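Local coordinates for protein branched-chain-amino-acid aminotransferase (Pseudomonas sp. UW4, PDB 6JIF) that catalyses the pyridoxal-5'-phosphate-dependent exchange of amino groups between branched-chain amino acids and 2-oxo acids, at residues B[253-258]-B[282-287]; B[37-42]-B[129-134]; B[180-185]-B[309-314]; B[92-97]-B[343-348]. One frame throughout, in Å; residues are numbered along the deposited sequence.

Contact 1. Residues B[253-258]-B[282-287]; sequences NKFVTP and MEVVEG
V285 is the knob on one face of this two-strand pairing. Its CB lies 4.0 Å from V256 CG2, while its CG2 reaches CD of K254, so the valine fills the notch between the side chains of K254 and V256. K254 stretches out over E283 to get there; its NZ stays 4.8 Å from E283 OE1, too far for a salt bridge, so any attraction is probably weak.

On the other face the roles are exchanged. F255 CB sits in the dip between CE of M282 and CG2 of V284, 4.1 Å from the latter. M282 closes that dip because its chain bends at the sulfur (chi3 72°), bringing the methyl CE to 3.6 Å from N253 O. Farther along, T257 CG2 lies beside CG of E286 at 3.9 Å, the two side chains pointing the same way, while T257 OG1 is held by F246 O.

The backbones beneath are zipped in parallel register by F255 N to E283 O, V285 N to F255 O, T257 N to V285 O (2.9 Å) and G287 N to T257 O. Ahead of the paired residues a water lies between N253 O and E283 N, its approach to N253 O doubtfully short. Helix 267-278 covers the F255 face: L272 and I273 lie on F255, and K277 on V284. Strand 255-258, this helix and strand 284-287 form a beta-alpha-beta crossover, whose helix starts at the pyridoxal-5'-phosphate pocket residues G266, I267 and T268.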
# COMPACT_ATOMS: atom_id res chain seq x y z
N ASN B 253 4.28 18.62 -33.02
CA ASN B 253 3.02 17.88 -32.97
C ASN B 253 3.20 16.40 -32.65
O ASN B 253 2.34 15.60 -33.00
CB ASN B 253 2.26 18.03 -34.27
CG ASN B 253 1.82 19.45 -34.49
OD1 ASN B 253 1.01 19.95 -33.72
ND2 ASN B 253 2.36 20.10 -35.52
N LYS B 254 4.20 16.04 -31.88
CA LYS B 254 4.33 14.66 -31.43
C LYS B 254 3.65 14.51 -30.09
O LYS B 254 3.75 15.41 -29.24
CB LYS B 254 5.81 14.27 -31.30
CG LYS B 254 6.56 14.42 -32.60
CD LYS B 254 7.97 13.91 -32.49
CE LYS B 254 8.72 14.17 -33.81
NZ LYS B 254 10.16 13.97 -33.61
N PHE B 255 3.00 13.35 -29.88
CA PHE B 255 2.36 13.01 -28.61
C PHE B 255 3.41 12.30 -27.78
O PHE B 255 3.90 11.24 -28.18
CB PHE B 255 1.14 12.14 -28.87
CG PHE B 255 0.40 11.67 -27.63
CD1 PHE B 255 0.88 10.56 -26.89
CD2 PHE B 255 -0.77 12.30 -27.21
CE1 PHE B 255 0.18 10.09 -25.77
CE2 PHE B 255 -1.47 11.86 -26.09
CZ PHE B 255 -1.00 10.73 -25.37
N VAL B 256 3.84 12.92 -26.66
CA VAL B 256 4.96 12.38 -25.87
C VAL B 256 4.45 11.95 -24.50
O VAL B 256 3.76 12.70 -23.81
CB VAL B 256 6.09 13.42 -25.74
CG1 VAL B 256 7.24 12.85 -24.99
CG2 VAL B 256 6.52 13.86 -27.14
N THR B 257 4.81 10.74 -24.09
CA THR B 257 4.38 10.31 -22.76
C THR B 257 5.50 9.53 -22.06
O THR B 257 6.31 8.86 -22.73
CB THR B 257 3.05 9.52 -22.89
OG1 THR B 257 2.48 9.31 -21.59
CG2 THR B 257 3.28 8.17 -23.60
N PRO B 258 5.60 9.63 -20.73
CA PRO B 258 6.69 8.95 -20.01
C PRO B 258 6.67 7.44 -20.13
O PRO B 258 5.62 6.81 -20.21
CB PRO B 258 6.47 9.36 -18.53
CG PRO B 258 5.83 10.78 -18.65
CD PRO B 258 4.88 10.57 -19.85
N MET B 282 -0.74 11.11 -36.20
CA MET B 282 0.27 11.68 -35.30
C MET B 282 1.42 10.71 -34.99
O MET B 282 1.25 9.49 -35.00
CB MET B 282 -0.36 12.14 -33.99
CG MET B 282 -1.38 13.26 -34.19
SD MET B 282 -2.21 13.59 -32.61
CE MET B 282 -0.87 14.39 -31.76
N GLU B 283 2.60 11.29 -34.70
CA GLU B 283 3.75 10.54 -34.18
C GLU B 283 3.67 10.45 -32.66
O GLU B 283 3.23 11.41 -32.00
CB GLU B 283 5.07 11.22 -34.58
CG GLU B 283 5.71 10.65 -35.83
CD GLU B 283 6.33 11.70 -36.73
OE1 GLU B 283 6.36 12.90 -36.34
OE2 GLU B 283 6.76 11.33 -37.85
N VAL B 284 4.06 9.30 -32.10
CA VAL B 284 4.09 9.10 -30.66
C VAL B 284 5.51 8.84 -30.23
O VAL B 284 6.25 8.13 -30.91
CB VAL B 284 3.18 7.92 -30.25
CG1 VAL B 284 3.44 7.56 -28.76
CG2 VAL B 284 1.78 8.36 -30.42
N VAL B 285 5.92 9.46 -29.12
CA VAL B 285 7.18 9.17 -28.44
C VAL B 285 6.88 8.72 -27.01
O VAL B 285 6.24 9.44 -26.25
CB VAL B 285 8.10 10.40 -28.41
CG1 VAL B 285 9.37 10.04 -27.69
CG2 VAL B 285 8.37 10.93 -29.83
N GLU B 286 7.38 7.53 -26.64
CA GLU B 286 7.36 7.06 -25.27
C GLU B 286 8.78 7.09 -24.73
O GLU B 286 9.64 6.36 -25.20
CB GLU B 286 6.77 5.67 -25.17
CG GLU B 286 5.34 5.60 -25.63
CD GLU B 286 4.81 4.19 -25.49
OE1 GLU B 286 4.86 3.67 -24.35
OE2 GLU B 286 4.41 3.61 -26.52
N GLY B 287 9.04 7.99 -23.80
CA GLY B 287 10.44 8.12 -23.40
C GLY B 287 10.64 8.97 -22.16
O GLY B 287 9.77 9.00 -21.30
O HOH W 1 2.53 14.19 -35.05

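Contact 2. Residues B[37-42]-B[129-134]; sequences KTDKRY and RANERF
T38 sets its CG2 methyl over the centre of the F134 ring, 3.7 Å from the centroid and only 9° off the normal, a clear CH-pi contact. It joins the loop leading into strand 41-47, in the antiparallel sheet, to the 3-10 turn 132-134 that follows helix 117-130. T38 OG1 is turned to a different partner, the carbonyl O of C171 on strand 164-174.

N131 grips the backbone of K40 at two points. Its OD1 takes K40 N at 3.1 Å in the carbonyl plane, on a lone pair, and its ND2 gives a 2.8 Å bond to K40 O, much as a neighbouring strand would bond a residue's N and O. D39 N adds a weak bond to the same OD1, and ND2 also reaches V127 O, which ties the amide back to helix 117-130, just before it in the chain. K40 CB rests on A130 CB at 4.0 Å. R41 turns away to a salt bridge with E66 of the second subunit.

R133, extended from CG to NE, runs up to D39 with guanidinium and carboxylate planes 3° apart. R133 NE forms a salt bridge with D39 OD2 at 3.1 Å, on the syn side but 27° out of the carboxylate plane, whereas R133 NH2 stays 3.6 Å from D39 OD1.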
# COMPACT_ATOMS: atom_id res chain seq x y z
N LYS B 37 -24.91 4.12 -4.13
CA LYS B 37 -25.19 2.68 -4.04
C LYS B 37 -26.16 2.25 -5.14
O LYS B 37 -27.31 2.71 -5.20
CB LYS B 37 -25.71 2.30 -2.65
CG LYS B 37 -26.01 0.82 -2.48
CD LYS B 37 -26.77 0.60 -1.18
CE LYS B 37 -26.96 -0.87 -0.93
NZ LYS B 37 -27.73 -1.09 0.33
N THR B 38 -25.66 1.43 -6.05
CA THR B 38 -26.45 0.85 -7.11
C THR B 38 -27.06 -0.47 -6.61
O THR B 38 -26.81 -0.90 -5.49
CB THR B 38 -25.56 0.68 -8.35
OG1 THR B 38 -24.37 -0.02 -7.99
CG2 THR B 38 -25.19 2.09 -8.92
N ASP B 39 -27.82 -1.12 -7.48
CA ASP B 39 -28.71 -2.21 -7.07
C ASP B 39 -27.96 -3.50 -6.77
O ASP B 39 -28.19 -4.12 -5.72
CB ASP B 39 -29.73 -2.45 -8.16
CG ASP B 39 -30.77 -1.37 -8.21
OD1 ASP B 39 -30.90 -0.59 -7.24
OD2 ASP B 39 -31.45 -1.30 -9.24
N LYS B 40 -27.08 -3.96 -7.67
CA LYS B 40 -26.40 -5.24 -7.51
C LYS B 40 -24.92 -5.09 -7.78
O LYS B 40 -24.50 -4.32 -8.65
CB LYS B 40 -26.94 -6.34 -8.47
CG LYS B 40 -28.41 -6.49 -8.55
CD LYS B 40 -28.89 -7.60 -7.67
CE LYS B 40 -30.23 -8.16 -8.17
NZ LYS B 40 -30.83 -9.03 -7.17
N ARG B 41 -24.13 -5.90 -7.10
CA ARG B 41 -22.71 -5.99 -7.41
C ARG B 41 -22.34 -7.45 -7.55
O ARG B 41 -23.07 -8.33 -7.11
CB ARG B 41 -21.80 -5.27 -6.33
CG ARG B 41 -21.91 -5.76 -4.88
CD ARG B 41 -23.07 -5.09 -4.13
NE ARG B 41 -22.91 -3.64 -4.19
CZ ARG B 41 -23.89 -2.77 -4.44
NH1 ARG B 41 -25.15 -3.18 -4.62
NH2 ARG B 41 -23.59 -1.46 -4.51
N TYR B 42 -21.24 -7.69 -8.25
CA TYR B 42 -20.66 -9.03 -8.36
C TYR B 42 -19.77 -9.38 -7.18
O TYR B 42 -18.95 -8.56 -6.71
CB TYR B 42 -19.85 -9.10 -9.66
CG TYR B 42 -19.30 -10.44 -9.96
CD1 TYR B 42 -20.04 -11.36 -10.63
CD2 TYR B 42 -17.98 -10.75 -9.63
CE1 TYR B 42 -19.51 -12.61 -10.94
CE2 TYR B 42 -17.43 -12.00 -9.93
CZ TYR B 42 -18.21 -12.92 -10.59
OH TYR B 42 -17.73 -14.16 -10.93
N ARG B 129 -25.54 -5.24 -16.95
CA ARG B 129 -26.92 -5.65 -17.23
C ARG B 129 -27.82 -5.47 -16.01
O ARG B 129 -29.00 -5.13 -16.15
CB ARG B 129 -26.98 -7.11 -17.70
CG ARG B 129 -26.47 -7.31 -19.09
CD ARG B 129 -26.89 -8.71 -19.58
NE ARG B 129 -26.47 -9.79 -18.67
CZ ARG B 129 -25.29 -10.39 -18.74
NH1 ARG B 129 -24.41 -9.99 -19.65
NH2 ARG B 129 -24.98 -11.35 -17.87
N ALA B 130 -27.30 -5.74 -14.84
CA ALA B 130 -28.09 -5.69 -13.61
C ALA B 130 -28.36 -4.29 -13.13
O ALA B 130 -29.19 -4.09 -12.21
CB ALA B 130 -27.37 -6.44 -12.49
N ASN B 131 -27.63 -3.33 -13.67
CA ASN B 131 -27.80 -1.95 -13.21
C ASN B 131 -28.10 -1.00 -14.37
O ASN B 131 -27.75 0.17 -14.30
CB ASN B 131 -26.56 -1.49 -12.43
CG ASN B 131 -26.35 -2.27 -11.12
OD1 ASN B 131 -27.00 -2.00 -10.12
ND2 ASN B 131 -25.41 -3.23 -11.12
N GLU B 132 -28.68 -1.49 -15.47
CA GLU B 132 -28.93 -0.61 -16.62
C GLU B 132 -29.69 0.67 -16.26
O GLU B 132 -29.52 1.69 -16.93
CB GLU B 132 -29.65 -1.36 -17.74
CG GLU B 132 -28.78 -2.55 -18.24
CD GLU B 132 -29.08 -3.01 -19.67
OE1 GLU B 132 -30.08 -2.53 -20.26
OE2 GLU B 132 -28.31 -3.86 -20.20
N ARG B 133 -30.54 0.65 -15.24
CA ARG B 133 -31.28 1.89 -14.98
C ARG B 133 -30.39 3.02 -14.49
O ARG B 133 -30.81 4.19 -14.48
CB ARG B 133 -32.41 1.64 -13.98
CG ARG B 133 -32.00 1.66 -12.57
CD ARG B 133 -32.94 1.13 -11.63
NE ARG B 133 -32.46 1.42 -10.28
CZ ARG B 133 -32.75 2.47 -9.49
NH1 ARG B 133 -33.73 3.25 -9.88
NH2 ARG B 133 -32.19 2.61 -8.24
N PHE B 134 -29.18 2.71 -14.06
CA PHE B 134 -28.24 3.74 -13.66
C PHE B 134 -27.40 4.25 -14.83
O PHE B 134 -26.52 5.08 -14.62
CB PHE B 134 -27.30 3.23 -12.55
CG PHE B 134 -27.97 3.08 -11.20
CD1 PHE B 134 -28.13 4.18 -10.36
CD2 PHE B 134 -28.50 1.86 -10.81
CE1 PHE B 134 -28.77 4.05 -9.13
CE2 PHE B 134 -29.14 1.74 -9.59
CZ PHE B 134 -29.27 2.84 -8.75
O HOH W 2 -30.80 -2.28 -11.37

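Contact 3. Residues B[180-185]-B[309-314]; sequences GGLTPH and ITPIGG
Strand 185-189 begins its parallel pairing with strand 308-317 here, at the end of the loop that leads out of strand 164-174. H185 N bonds to P311 O at 3.0 Å, and H185 O accepts G313 N, though the modelled length of that bond is doubtfully short. The same H185 O also lies 3.3 Å from I312 CA.

The ring of P311 packs against the loop. Its CD carbon lies 3.4 Å from T183 O and 3.7 Å from L182 CD2, the leucine crossing it at about a right angle. Strand 308-317 belongs to the mixed sheet of the class IV aminotransferase fold, and V330 covers both P311 and P184 beside it.

Next along, P184 CB settles on G313 CA at 3.6 Å, a close fit at a residue without a side chain. The imidazole of H185 lies across T310: H185 CD2 touches T310 CG2 at 3.4 Å. With T310 OG1 at chi1 -58°, that methyl falls opposite the residue's own backbone N, on the side of the imidazole. P311 O lies at the edge of the same ring, 3.6 Å from H185 CD2, and F178 meets the imidazole as well.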
# COMPACT_ATOMS: atom_id res chain seq x y z
N GLY B 180 -18.12 21.95 -16.06
CA GLY B 180 -17.76 23.05 -16.95
C GLY B 180 -17.15 22.62 -18.27
O GLY B 180 -16.97 23.46 -19.17
N GLY B 181 -16.85 21.33 -18.41
CA GLY B 181 -16.21 20.77 -19.59
C GLY B 181 -14.70 20.79 -19.50
O GLY B 181 -14.14 20.76 -18.40
N LEU B 182 -14.05 20.90 -20.66
CA LEU B 182 -12.60 20.85 -20.79
C LEU B 182 -12.05 22.23 -20.54
O LEU B 182 -12.37 23.18 -21.28
CB LEU B 182 -12.19 20.43 -22.19
CG LEU B 182 -11.89 19.05 -22.67
CD1 LEU B 182 -11.28 19.31 -24.02
CD2 LEU B 182 -10.99 18.24 -21.78
N THR B 183 -11.22 22.34 -19.51
CA THR B 183 -10.65 23.62 -19.14
C THR B 183 -9.27 23.32 -18.61
O THR B 183 -9.02 22.18 -18.19
CB THR B 183 -11.47 24.33 -18.06
OG1 THR B 183 -11.06 25.68 -18.00
CG2 THR B 183 -11.24 23.64 -16.69
N PRO B 184 -8.33 24.26 -18.68
CA PRO B 184 -7.00 24.00 -18.10
C PRO B 184 -6.98 24.04 -16.58
O PRO B 184 -7.62 24.88 -15.94
CB PRO B 184 -6.13 25.13 -18.64
CG PRO B 184 -6.95 25.80 -19.76
CD PRO B 184 -8.39 25.53 -19.44
N HIS B 185 -6.12 23.21 -16.00
CA HIS B 185 -5.92 23.13 -14.56
C HIS B 185 -4.44 23.23 -14.31
O HIS B 185 -3.65 22.79 -15.16
CB HIS B 185 -6.39 21.79 -13.98
CG HIS B 185 -7.79 21.48 -14.34
ND1 HIS B 185 -8.84 21.75 -13.50
CD2 HIS B 185 -8.33 21.06 -15.50
CE1 HIS B 185 -9.97 21.47 -14.11
NE2 HIS B 185 -9.69 21.05 -15.33
N ILE B 309 -9.50 13.25 -20.23
CA ILE B 309 -8.32 14.10 -20.39
C ILE B 309 -8.51 15.29 -19.47
O ILE B 309 -9.56 15.92 -19.49
CB ILE B 309 -8.13 14.56 -21.84
CG1 ILE B 309 -7.71 13.38 -22.70
CG2 ILE B 309 -7.03 15.67 -21.92
CD1 ILE B 309 -7.38 13.76 -24.10
N THR B 310 -7.48 15.60 -18.66
CA THR B 310 -7.49 16.85 -17.90
C THR B 310 -6.44 17.75 -18.54
O THR B 310 -5.25 17.42 -18.48
CB THR B 310 -7.16 16.59 -16.44
OG1 THR B 310 -8.12 15.66 -15.90
CG2 THR B 310 -7.17 17.89 -15.64
N PRO B 311 -6.81 18.86 -19.18
CA PRO B 311 -5.78 19.73 -19.77
C PRO B 311 -4.96 20.40 -18.67
O PRO B 311 -5.48 20.74 -17.60
CB PRO B 311 -6.60 20.73 -20.60
CG PRO B 311 -7.85 20.07 -20.87
CD PRO B 311 -8.14 19.27 -19.60
N ILE B 312 -3.65 20.50 -18.89
CA ILE B 312 -2.76 21.16 -17.94
C ILE B 312 -2.55 22.59 -18.41
O ILE B 312 -2.09 22.83 -19.53
CB ILE B 312 -1.42 20.43 -17.79
CG1 ILE B 312 -1.68 19.09 -17.10
CG2 ILE B 312 -0.46 21.32 -17.00
CD1 ILE B 312 -0.59 18.11 -17.33
N GLY B 313 -2.93 23.53 -17.57
CA GLY B 313 -2.66 24.93 -17.88
C GLY B 313 -1.20 25.22 -17.53
O GLY B 313 -0.39 25.59 -18.40
N GLY B 314 -0.80 24.90 -16.32
CA GLY B 314 0.57 25.19 -15.92
C GLY B 314 1.03 24.18 -14.90
O GLY B 314 0.22 23.60 -14.17

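Contact 4. Residues B[92-97]-B[343-348]; sequences NLFRPD and GVQTGD
N92 and Q345 make the polar part of the contact, between strand 91-94 and the last turn of helix 332-346. N92 ND2 donates to Q345 O at 3.1 Å. The oxygen lies in the asparagine amide plane, but the donor stands 49° above the carbonyl plane, off the lone-pair directions. The helix ends in a Schellman motif at G347, whose N points back to V344 O at 3.3 Å.

The apolar part centres on F94. Its ring receives Q345 CG over one face, offset toward the rim, 3.9 Å from the centroid, in a CH-pi contact. R95 CG covers the opposite face, so the ring is sandwiched between two aliphatic chains. The extended Q345 carries its amide onward at 89° to the ring, with NE2 4.1 Å from F94 CE2. V344 CG1 comes in at the ring edge, 4.2 Å from F94 CE1. With CG opposite the backbone N (chi1 -176°), the F94 ring is directed to the helix end.

Charge enters from outside the two segments. N92 OD1 is bonded to K358 NZ, while R95 forms a salt bridge with E274 and a cation-pi contact with W355. The lysine would be expected to polarise the N92 amide and sharpen its N-H groups as donors, which would favour donation to the Q345 carbonyl in the last turn, where helical N-H donors run short.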
# COMPACT_ATOMS: atom_id res chain seq x y z
N ASN B 92 -22.04 0.56 -24.80
CA ASN B 92 -20.64 0.28 -25.09
C ASN B 92 -19.89 0.10 -23.77
O ASN B 92 -19.78 1.04 -22.99
CB ASN B 92 -19.96 1.42 -25.86
CG ASN B 92 -20.28 1.42 -27.31
OD1 ASN B 92 -20.99 0.56 -27.76
ND2 ASN B 92 -19.74 2.38 -28.06
N LEU B 93 -19.30 -1.07 -23.55
CA LEU B 93 -18.35 -1.22 -22.46
C LEU B 93 -16.95 -1.07 -23.05
O LEU B 93 -16.56 -1.86 -23.92
CB LEU B 93 -18.56 -2.60 -21.83
CG LEU B 93 -17.70 -3.06 -20.69
CD1 LEU B 93 -17.97 -2.11 -19.55
CD2 LEU B 93 -18.11 -4.48 -20.32
N PHE B 94 -16.14 -0.13 -22.55
CA PHE B 94 -14.91 0.29 -23.24
C PHE B 94 -13.69 -0.52 -22.77
O PHE B 94 -13.23 -0.35 -21.64
CB PHE B 94 -14.68 1.80 -23.02
CG PHE B 94 -13.49 2.35 -23.77
CD1 PHE B 94 -13.55 2.57 -25.15
CD2 PHE B 94 -12.30 2.63 -23.09
CE1 PHE B 94 -12.47 3.09 -25.86
CE2 PHE B 94 -11.18 3.13 -23.80
CZ PHE B 94 -11.27 3.38 -25.16
N ARG B 95 -13.10 -1.34 -23.70
CA ARG B 95 -11.82 -2.05 -23.54
C ARG B 95 -11.70 -2.84 -22.24
O ARG B 95 -10.64 -2.82 -21.59
CB ARG B 95 -10.67 -1.05 -23.67
CG ARG B 95 -10.72 -0.33 -25.04
CD ARG B 95 -9.37 0.20 -25.41
NE ARG B 95 -8.47 -0.81 -25.96
CZ ARG B 95 -7.21 -0.56 -26.32
NH1 ARG B 95 -6.69 0.68 -26.21
NH2 ARG B 95 -6.50 -1.53 -26.88
N PRO B 96 -12.73 -3.58 -21.83
CA PRO B 96 -12.61 -4.32 -20.57
C PRO B 96 -11.54 -5.42 -20.60
O PRO B 96 -11.02 -5.78 -19.54
CB PRO B 96 -14.00 -4.92 -20.39
CG PRO B 96 -14.53 -5.05 -21.73
CD PRO B 96 -14.03 -3.83 -22.49
N ASP B 97 -11.22 -5.94 -21.78
CA ASP B 97 -10.12 -6.88 -21.90
C ASP B 97 -8.82 -6.27 -21.40
O ASP B 97 -8.00 -6.96 -20.80
CB ASP B 97 -10.00 -7.34 -23.35
CG ASP B 97 -9.56 -6.23 -24.32
OD1 ASP B 97 -10.23 -5.15 -24.31
OD2 ASP B 97 -8.63 -6.49 -25.15
N GLY B 343 -15.62 10.21 -28.84
CA GLY B 343 -16.45 9.72 -29.93
C GLY B 343 -16.40 8.20 -30.06
O GLY B 343 -17.43 7.56 -30.30
N VAL B 344 -15.21 7.61 -29.89
CA VAL B 344 -15.13 6.16 -29.94
C VAL B 344 -15.84 5.54 -28.74
O VAL B 344 -16.66 4.61 -28.89
CB VAL B 344 -13.67 5.73 -30.05
CG1 VAL B 344 -13.54 4.22 -29.74
CG2 VAL B 344 -13.14 6.12 -31.45
N GLN B 345 -15.64 6.12 -27.55
CA GLN B 345 -16.27 5.56 -26.34
C GLN B 345 -17.80 5.52 -26.48
O GLN B 345 -18.43 4.50 -26.17
CB GLN B 345 -15.83 6.36 -25.11
CG GLN B 345 -14.41 6.15 -24.75
CD GLN B 345 -13.92 7.14 -23.72
OE1 GLN B 345 -14.43 8.26 -23.61
NE2 GLN B 345 -12.90 6.74 -22.97
N THR B 346 -18.41 6.59 -27.02
CA THR B 346 -19.87 6.65 -27.10
C THR B 346 -20.49 6.09 -28.37
O THR B 346 -21.72 6.10 -28.48
CB THR B 346 -20.34 8.11 -26.93
OG1 THR B 346 -19.80 8.91 -27.99
CG2 THR B 346 -19.84 8.61 -25.62
N GLY B 347 -19.71 5.64 -29.36
CA GLY B 347 -20.30 5.14 -30.61
C GLY B 347 -20.57 6.17 -31.69
O GLY B 347 -21.18 5.80 -32.73
N ASP B 348 -20.17 7.42 -31.49
CA ASP B 348 -20.29 8.43 -32.54
C ASP B 348 -19.20 8.31 -33.60
O ASP B 348 -19.38 8.79 -34.74
CB ASP B 348 -20.27 9.81 -31.90
CG ASP B 348 -21.55 10.07 -31.17
OD1 ASP B 348 -22.55 9.39 -31.50
OD2 ASP B 348 -21.56 10.93 -30.27

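Overall arrangement
Contacts 1 and 3 both reach the mixed sheet, with centres 19 Å apart, and contact 1 is nested within the chain loop that contact 3 closes; that loop in turn lies inside the one closed by contact 4. Contacts 2 and 4 share the antiparallel sheet, centres 19 Å apart, and their segments alternate along the chain. Contacts 1 and 2 lie on opposite sides of the chain's centre, with centres about 39 Å apart. Pyridoxal-5'-phosphate lies about 8 Å from the side chain of F94 in contact 4, 9 Å from T257 in contact 1 and 10 Å from I309 in contact 3. Pocket residues G304 and T305 lead into segment 309-314, and R102 follows segment 92-97.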